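Local coordinates for LacI family sugar-binding transcriptional regulator (Enterococcus faecalis V583, PDB 4RK0), which binds ribose and, as a LacI-family member, probably regulates transcription by binding DNA, at residues G237-T242 with E256-P261; V105-Y110 with A230-Q235; F90-L93 with K97-G100. One frame throughout, in Å; residues are numbered along the deposited sequence.

Interaction 1 (G237-T242 with E256-P261)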
loop_
_atom_site.group_PDB
_atom_site.type_symbol
_atom_site.label_atom_id
_atom_site.label_comp_id
_atom_site.label_asym_id
_atom_site.label_seq_id
_atom_site.Cartn_x
_atom_site.Cartn_y
_atom_site.Cartn_z
ATOM N N GLY A 237 -10.942 10.270 -2.886
ATOM C CA GLY A 237 -9.752 11.022 -3.216
ATOM C C GLY A 237 -9.998 11.977 -4.389
ATOM O O GLY A 237 -9.553 13.116 -4.370
ATOM N N GLN A 238 -10.709 11.517 -5.408
ATOM C CA GLN A 238 -11.041 12.406 -6.522
ATOM C C GLN A 238 -11.903 13.603 -6.078
ATOM O O GLN A 238 -11.639 14.761 -6.461
ATOM C CB GLN A 238 -11.750 11.632 -7.628
ATOM C CG GLN A 238 -10.822 10.670 -8.364
ATOM C CD GLN A 238 -11.442 10.239 -9.681
ATOM O OE1 GLN A 238 -12.624 9.911 -9.734
ATOM N NE2 GLN A 238 -10.666 10.281 -10.747
ATOM N N THR A 239 -12.938 13.327 -5.315
ATOM C CA THR A 239 -13.865 14.349 -4.884
ATOM C C THR A 239 -13.185 15.372 -3.962
ATOM O O THR A 239 -13.408 16.585 -4.060
ATOM C CB THR A 239 -15.049 13.741 -4.129
ATOM O OG1 THR A 239 -15.685 12.710 -4.899
ATOM C CG2 THR A 239 -16.087 14.817 -3.813
ATOM N N THR A 240 -12.350 14.868 -3.063
ATOM C CA THR A 240 -11.575 15.718 -2.161
ATOM C C THR A 240 -10.660 16.698 -2.894
ATOM O O THR A 240 -10.645 17.883 -2.584
ATOM C CB THR A 240 -10.787 14.805 -1.158
ATOM O OG1 THR A 240 -11.731 14.078 -0.343
ATOM C CG2 THR A 240 -9.908 15.607 -0.277
ATOM N N ALA A 241 -9.910 16.210 -3.880
ATOM C CA ALA A 241 -9.018 17.064 -4.672
ATOM C C ALA A 241 -9.835 18.048 -5.490
ATOM O O ALA A 241 -9.440 19.202 -5.667
ATOM C CB ALA A 241 -8.148 16.228 -5.599
ATOM N N THR A 242 -10.969 17.585 -5.986
ATOM C CA THR A 242 -11.755 18.398 -6.920
ATOM C C THR A 242 -12.263 19.584 -6.161
ATOM O O THR A 242 -12.137 20.713 -6.617
ATOM C CB THR A 242 -12.898 17.598 -7.553
ATOM O OG1 THR A 242 -12.325 16.540 -8.351
ATOM C CG2 THR A 242 -13.750 18.479 -8.482
ATOM N N GLU A 256 -18.384 23.386 1.775
ATOM C CA GLU A 256 -19.138 22.253 1.276
ATOM C C GLU A 256 -18.734 21.001 2.042
ATOM O O GLU A 256 -17.548 20.727 2.225
ATOM C CB GLU A 256 -18.878 22.078 -0.230
ATOM C CG GLU A 256 -19.882 21.166 -0.924
ATOM C CD GLU A 256 -19.905 21.318 -2.443
ATOM O OE1 GLU A 256 -19.080 22.068 -3.026
ATOM O OE2 GLU A 256 -20.775 20.677 -3.064
ATOM N N GLU A 257 -19.727 20.274 2.516
ATOM C CA GLU A 257 -19.475 19.030 3.201
ATOM C C GLU A 257 -20.375 17.931 2.631
ATOM O O GLU A 257 -21.586 17.919 2.852
ATOM C CB GLU A 257 -19.602 19.245 4.721
ATOM C CG GLU A 257 -20.731 18.535 5.451
ATOM C CD GLU A 257 -20.499 18.497 6.950
ATOM O OE1 GLU A 257 -19.851 19.429 7.482
ATOM O OE2 GLU A 257 -20.955 17.524 7.591
ATOM N N GLN A 258 -19.767 17.019 1.872
ATOM C CA GLN A 258 -20.486 15.892 1.261
ATOM C C GLN A 258 -20.214 14.584 1.988
ATOM O O GLN A 258 -19.128 14.384 2.491
ATOM C CB GLN A 258 -20.003 15.667 -0.161
ATOM C CG GLN A 258 -19.941 16.891 -1.042
ATOM C CD GLN A 258 -19.653 16.505 -2.476
ATOM O OE1 GLN A 258 -19.936 15.377 -2.894
ATOM N NE2 GLN A 258 -19.100 17.438 -3.244
ATOM N N THR A 259 -21.198 13.704 2.005
ATOM C CA THR A 259 -21.029 12.336 2.474
ATOM C C THR A 259 -21.234 11.338 1.344
ATOM O O THR A 259 -22.295 11.302 0.737
ATOM C CB THR A 259 -22.033 12.050 3.588
ATOM O OG1 THR A 259 -21.803 12.986 4.633
ATOM C CG2 THR A 259 -21.872 10.643 4.150
ATOM N N LEU A 260 -20.226 10.508 1.078
ATOM C CA LEU A 260 -20.331 9.443 0.081
ATOM C C LEU A 260 -20.863 8.170 0.736
ATOM O O LEU A 260 -20.510 7.856 1.916
ATOM C CB LEU A 260 -18.971 9.197 -0.597
ATOM C CG LEU A 260 -18.280 10.385 -1.275
ATOM C CD1 LEU A 260 -17.024 9.922 -1.995
ATOM C CD2 LEU A 260 -19.182 11.107 -2.254
ATOM N N PRO A 261 -21.697 7.415 0.004
ATOM C CA PRO A 261 -22.326 6.222 0.531
ATOM C C PRO A 261 -21.383 5.005 0.605
ATOM O O PRO A 261 -20.331 5.006 0.006
ATOM C CB PRO A 261 -23.443 5.954 -0.483
ATOM C CG PRO A 261 -22.819 6.363 -1.765
ATOM C CD PRO A 261 -22.040 7.611 -1.426
#

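Interaction 2 (V105-Y110 with A230-Q235). With RIB (alpha-D-ribofuranose), chain E.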
loop_
_atom_site.group_PDB
_atom_site.type_symbol
_atom_site.label_atom_id
_atom_site.label_comp_id
_atom_site.label_asym_id
_atom_site.label_seq_id
_atom_site.Cartn_x
_atom_site.Cartn_y
_atom_site.Cartn_z
ATOM N N VAL A 105 -15.084 15.985 3.056
ATOM C CA VAL A 105 -15.768 14.877 2.368
ATOM C C VAL A 105 -15.742 13.664 3.283
ATOM O O VAL A 105 -14.668 13.173 3.587
ATOM C CB VAL A 105 -15.068 14.511 1.064
ATOM C CG1 VAL A 105 -15.969 13.560 0.275
ATOM C CG2 VAL A 105 -14.764 15.770 0.264
ATOM N N LEU A 106 -16.913 13.221 3.731
ATOM C CA LEU A 106 -17.033 12.087 4.618
ATOM C C LEU A 106 -17.504 10.872 3.836
ATOM O O LEU A 106 -17.960 10.990 2.694
ATOM C CB LEU A 106 -18.045 12.399 5.712
ATOM C CG LEU A 106 -17.552 13.441 6.746
ATOM C CD1 LEU A 106 -17.600 14.855 6.192
ATOM C CD2 LEU A 106 -18.343 13.313 8.036
ATOM N N THR A 107 -17.381 9.692 4.435
ATOM C CA THR A 107 -18.132 8.571 3.967
ATOM C C THR A 107 -19.043 8.170 5.105
ATOM O O THR A 107 -18.852 8.595 6.264
ATOM C CB THR A 107 -17.250 7.405 3.497
ATOM O OG1 THR A 107 -16.595 6.833 4.627
ATOM C CG2 THR A 107 -16.224 7.871 2.507
ATOM N N ASP A 108 -20.040 7.358 4.796
ATOM C CA ASP A 108 -21.098 7.138 5.744
ATOM C C ASP A 108 -20.797 6.033 6.762
ATOM O O ASP A 108 -21.365 4.962 6.700
ATOM C CB ASP A 108 -22.406 6.848 5.017
ATOM C CG ASP A 108 -23.626 7.064 5.914
ATOM O OD1 ASP A 108 -23.517 7.060 7.181
ATOM O OD2 ASP A 108 -24.709 7.233 5.336
ATOM N N ASP A 109 -19.942 6.349 7.728
ATOM C CA ASP A 109 -19.456 5.377 8.710
ATOM C C ASP A 109 -20.568 4.793 9.550
ATOM O O ASP A 109 -20.590 3.605 9.873
ATOM C CB ASP A 109 -18.402 6.036 9.618
ATOM C CG ASP A 109 -17.163 6.448 8.853
ATOM O OD1 ASP A 109 -16.368 5.568 8.459
ATOM O OD2 ASP A 109 -17.002 7.642 8.613
ATOM N N TYR A 110 -21.508 5.653 9.922
ATOM C CA TYR A 110 -22.628 5.220 10.708
ATOM C C TYR A 110 -23.461 4.174 10.009
ATOM O O TYR A 110 -23.820 3.158 10.588
ATOM C CB TYR A 110 -23.496 6.452 11.030
ATOM C CG TYR A 110 -24.601 6.182 12.031
ATOM C CD1 TYR A 110 -24.361 6.272 13.401
ATOM C CD2 TYR A 110 -25.889 5.905 11.618
ATOM C CE1 TYR A 110 -25.387 6.075 14.338
ATOM C CE2 TYR A 110 -26.912 5.689 12.538
ATOM C CZ TYR A 110 -26.654 5.772 13.895
ATOM O OH TYR A 110 -27.664 5.561 14.809
ATOM N N ALA A 230 -17.813 -1.656 1.880
ATOM C CA ALA A 230 -17.004 -0.948 0.923
ATOM C C ALA A 230 -17.121 0.572 1.065
ATOM O O ALA A 230 -18.210 1.123 1.016
ATOM C CB ALA A 230 -17.380 -1.329 -0.518
ATOM N N GLN A 231 -15.976 1.219 1.211
ATOM C CA GLN A 231 -15.854 2.674 1.070
ATOM C C GLN A 231 -15.373 2.998 -0.329
ATOM O O GLN A 231 -14.499 2.322 -0.822
ATOM C CB GLN A 231 -14.798 3.247 2.020
ATOM C CG GLN A 231 -15.130 3.127 3.503
ATOM C CD GLN A 231 -14.300 4.087 4.313
ATOM O OE1 GLN A 231 -14.427 5.311 4.156
ATOM N NE2 GLN A 231 -13.401 3.557 5.144
ATOM N N PRO A 232 -15.906 4.071 -0.942
ATOM C CA PRO A 232 -15.517 4.472 -2.284
ATOM C C PRO A 232 -14.298 5.356 -2.255
ATOM O O PRO A 232 -14.397 6.562 -2.489
ATOM C CB PRO A 232 -16.766 5.213 -2.802
ATOM C CG PRO A 232 -17.398 5.786 -1.568
ATOM C CD PRO A 232 -17.124 4.770 -0.479
ATOM N N VAL A 233 -13.157 4.749 -1.955
ATOM C CA VAL A 233 -11.955 5.492 -1.576
ATOM C C VAL A 233 -11.299 6.204 -2.711
ATOM O O VAL A 233 -10.823 7.329 -2.529
ATOM C CB VAL A 233 -10.883 4.667 -0.758
ATOM C CG1 VAL A 233 -10.333 3.459 -1.524
ATOM C CG2 VAL A 233 -9.771 5.574 -0.282
ATOM N N PHE A 234 -11.288 5.590 -3.893
ATOM C CA PHE A 234 -10.730 6.264 -5.079
ATOM C C PHE A 234 -11.538 7.509 -5.328
ATOM O O PHE A 234 -10.983 8.608 -5.494
ATOM C CB PHE A 234 -10.788 5.359 -6.328
ATOM C CG PHE A 234 -10.057 5.916 -7.483
ATOM C CD1 PHE A 234 -8.694 5.913 -7.477
ATOM C CD2 PHE A 234 -10.714 6.526 -8.529
ATOM C CE1 PHE A 234 -7.972 6.439 -8.543
ATOM C CE2 PHE A 234 -10.006 7.049 -9.609
ATOM C CZ PHE A 234 -8.638 7.004 -9.617
ATOM N N GLN A 235 -12.857 7.331 -5.300
ATOM C CA GLN A 235 -13.783 8.432 -5.519
ATOM C C GLN A 235 -13.722 9.466 -4.414
ATOM O O GLN A 235 -13.908 10.642 -4.670
ATOM C CB GLN A 235 -15.202 7.908 -5.634
ATOM C CG GLN A 235 -16.236 8.991 -5.948
ATOM C CD GLN A 235 -17.653 8.488 -5.777
ATOM O OE1 GLN A 235 -17.893 7.291 -5.666
ATOM N NE2 GLN A 235 -18.596 9.402 -5.761
HETATM O O5 RIB E . -8.595 1.251 6.938
HETATM C C5 RIB E . -8.022 2.466 7.395
HETATM C C4 RIB E . -9.077 3.113 8.183
HETATM O O4 RIB E . -8.650 4.320 8.866
HETATM C C3 RIB E . -10.051 3.311 7.039
HETATM O O3 RIB E . -11.174 2.528 7.445
HETATM C C2 RIB E . -10.162 4.839 7.016
HETATM O O2 RIB E . -11.501 5.265 6.960
HETATM C C1 RIB E . -9.326 5.388 8.186
HETATM O O1 RIB E . -10.060 6.289 8.997
#

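Interaction 3 (F90-L93 with K97-G100)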
loop_
_atom_site.group_PDB
_atom_site.type_symbol
_atom_site.label_atom_id
_atom_site.label_comp_id
_atom_site.label_asym_id
_atom_site.label_seq_id
_atom_site.Cartn_x
_atom_site.Cartn_y
_atom_site.Cartn_z
ATOM N N PHE A 90 -8.026 24.619 2.522
ATOM C CA PHE A 90 -7.866 23.225 2.905
ATOM C C PHE A 90 -9.192 22.468 2.926
ATOM O O PHE A 90 -10.273 23.033 2.818
ATOM C CB PHE A 90 -7.204 23.142 4.281
ATOM C CG PHE A 90 -8.088 23.623 5.411
ATOM C CD1 PHE A 90 -8.131 24.958 5.765
ATOM C CD2 PHE A 90 -8.894 22.743 6.088
ATOM C CE1 PHE A 90 -8.967 25.392 6.789
ATOM C CE2 PHE A 90 -9.723 23.161 7.108
ATOM C CZ PHE A 90 -9.768 24.501 7.463
ATOM N N ILE A 91 -9.088 21.148 3.050
ATOM C CA ILE A 91 -10.233 20.284 3.100
ATOM C C ILE A 91 -9.865 19.107 4.024
ATOM O O ILE A 91 -8.719 18.706 4.059
ATOM C CB ILE A 91 -10.641 19.811 1.675
ATOM C CG1 ILE A 91 -11.931 19.001 1.712
ATOM C CG2 ILE A 91 -9.502 19.057 0.987
ATOM C CD1 ILE A 91 -12.636 19.001 0.358
ATOM N N VAL A 92 -10.838 18.673 4.804
ATOM C CA VAL A 92 -10.673 17.595 5.781
ATOM C C VAL A 92 -11.528 16.367 5.427
ATOM O O VAL A 92 -12.550 16.432 4.741
ATOM C CB VAL A 92 -10.984 18.043 7.239
ATOM C CG1 VAL A 92 -10.237 19.324 7.587
ATOM C CG2 VAL A 92 -12.474 18.158 7.531
ATOM N N LEU A 93 -11.083 15.224 5.902
ATOM C CA LEU A 93 -11.762 14.007 5.662
ATOM C C LEU A 93 -11.197 12.959 6.598
ATOM O O LEU A 93 -10.182 13.165 7.290
ATOM C CB LEU A 93 -11.559 13.538 4.213
ATOM C CG LEU A 93 -10.160 13.109 3.810
ATOM C CD1 LEU A 93 -10.235 12.220 2.547
ATOM C CD2 LEU A 93 -9.206 14.262 3.635
ATOM N N LYS A 97 -11.641 15.220 11.986
ATOM C CA LYS A 97 -12.983 15.654 12.246
ATOM C C LYS A 97 -13.213 17.111 11.775
ATOM O O LYS A 97 -12.367 17.968 11.975
ATOM C CB LYS A 97 -13.273 15.507 13.745
ATOM C CG LYS A 97 -14.524 16.189 14.264
ATOM C CD LYS A 97 -15.794 15.619 13.666
ATOM C CE LYS A 97 -17.002 16.155 14.418
ATOM N NZ LYS A 97 -18.049 16.633 13.480
ATOM N N ALA A 98 -14.341 17.349 11.107
ATOM C CA ALA A 98 -14.686 18.672 10.611
ATOM C C ALA A 98 -15.352 19.470 11.723
ATOM O O ALA A 98 -16.258 18.980 12.397
ATOM C CB ALA A 98 -15.628 18.563 9.420
ATOM N N GLU A 99 -14.921 20.712 11.882
ATOM C CA GLU A 99 -15.623 21.646 12.766
ATOM C C GLU A 99 -16.920 22.164 12.103
ATOM O O GLU A 99 -17.941 22.352 12.774
ATOM C CB GLU A 99 -14.708 22.794 13.233
ATOM C CG GLU A 99 -13.656 23.269 12.235
ATOM C CD GLU A 99 -12.567 24.089 12.889
ATOM O OE1 GLU A 99 -11.397 23.957 12.471
ATOM O OE2 GLU A 99 -12.869 24.857 13.824
ATOM N N GLY A 100 -16.896 22.356 10.787
ATOM C CA GLY A 100 -18.070 22.860 10.062
ATOM C C GLY A 100 -17.890 24.221 9.406
ATOM O O GLY A 100 -18.818 24.724 8.767
#

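Interaction 1 (G237-T242 with E256-P261)
Q238 O, the carbonyl oxygen just ahead of T239, the residue that meets Q258 and L260, is gripped twice by T242. T242 N supplies the ordinary helical bond, and the hydroxyl T242 OG1 adds a second at 2.7 Å from Q238 O. The two donors arrive from opposite faces of the carbonyl plane, the hydroxyl standing 39° out of it, so this helical oxygen is held from both sides. The hydroxyl of T239 is likewise turned back on its own helix, where T239 OG1 bonds to Q235 O. With the oxygen lying beside the backbone N (chi1 -54°), the methyl, anti to the backbone N, is the branch presented to Q258. T239 CG2 lies 4.0 Å from Q258 OE1 and equally far from Q258 NE2, above the plane of the amide and displaced from its centre, a van der Waals approach between two side chains that come from opposite directions. Helix 233-249 here packs over the sheet of the N-terminal subdomain in the periplasmic-binding-protein fold shared by LacI-family regulators, and it leads by a short connection into strand 257-265. Next to this pairing, L260 reaches toward the helix, its methyl L260 CD1 being 4.2 Å from T239 OG1. Q258 gets its reach from a chain that is extended beyond CG (chi2 -171°), and it also touches L243 one helical turn further on, while L260 extends to Q235. Q238, A241 and T242 pack on V32 of helix 20-35.

Interaction 2 (V105-Y110 with A230-Q235)
T107 carries its hydroxyl between the backbone N and the carbonyl carbon (chi1 69°), and the Q231 side chain, extended beyond CG, crosses that of T107 at about a right angle, bringing its amide to the hydroxyl. T107 OG1 donates to Q231 OE1 at 2.7 Å, from above the amide plane, 45° out of it. With its oxygen engaged in this way, the amide sends its nitrogen into the pocket: Q231 NE2 donates to ribose O2 at 3.1 Å in a nearly straight bond (174°), and the same nitrogen also bonds to D214 OD1, whose other carboxylate oxygen binds the sugar. T107 is thus a second-shell residue that fixes the rotation of a first-shell amide. The threonine methyl adds looser packing, T107 CG2 lying 4.4 Å from P232 CD; P232 holds the N-cap position of helix 233-249. Nearby, D109 forms a salt bridge with R143, which itself binds the ribose, consistent with a part in positioning that arginine. Strand 103-107 ends here as the chain passes to the C-terminal subdomain, and Q231 follows the strand by which it returns; the contact therefore sits at the inter-subdomain cleft where LacI-type regulators and periplasmic binding proteins enclose their sugar.

Interaction 3 (F90-L93 with K97-G100)
Apolar packing joins V92 to A98. Methyl V92 CG2 approaches A98 CB at 3.7 Å and stands almost as near the alpha carbon, so the alanine is met along its flank and not just at its methyl. The contact continues more loosely to the carbonyl carbon of K97, 4.4 Å from V92 CG2. At chi1 -50° the valine places CG2 between its backbone N and carbonyl carbon, directed at the loop, while CG1 lies beside the backbone N and turns toward F90. There V92 CG1 sits at the ring edge, in the plane of the ring, 3.9 Å from F90 CE2. A104 touches both V92 and A98, and F90 packs on I79 and L83 of helix 76-86.

Strands 90-93 and 103-107 are parallel neighbours in the sheet of the N-terminal subdomain, and the loop that links them crosses this face of the sheet without an intervening helix. Alternation along the strand sends I91 and L93 to the other face, under helix 233-249. D94 and Q95, which follow L93, belong to the ribose pocket.

Polar interactions lie within the loop and beyond it. K97 starts with CG anti to the backbone N and then bends at chi2 (64°), which lays its chain alongside the backbone that follows. Its ammonium group donates from K97 NZ to A98 O at 3.1 Å, in the carbonyl plane and at a C=O...N angle of 155°, tying the exposed lysine to the backbone of the following residue. Charge pairing links E99 to R84 of helix 76-86, although E99 and G100 are poorly ordered and the position of that carboxylate is correspondingly less certain.

From the N terminus, interaction 3 comes first and closes the short turn of residues 94-96 within the connection between strands 90-93 and 103-107. Interaction 2 then spans the long excursion from 105-110 to 230-235, which takes in most of the C-terminal subdomain and brings the chain back at the sugar cleft. Interaction 1 closes last, joining helix 233-249 to strand 257-265. The three follow in series, none enclosing or crossing another. They meet in one sheet: V105 N bonds to V92 O, and L106 pairs through its backbone with Q258 and L260. From the helix, T240 packs on I91, L93 and V105, so the residue ranges of all three contacts adjoin.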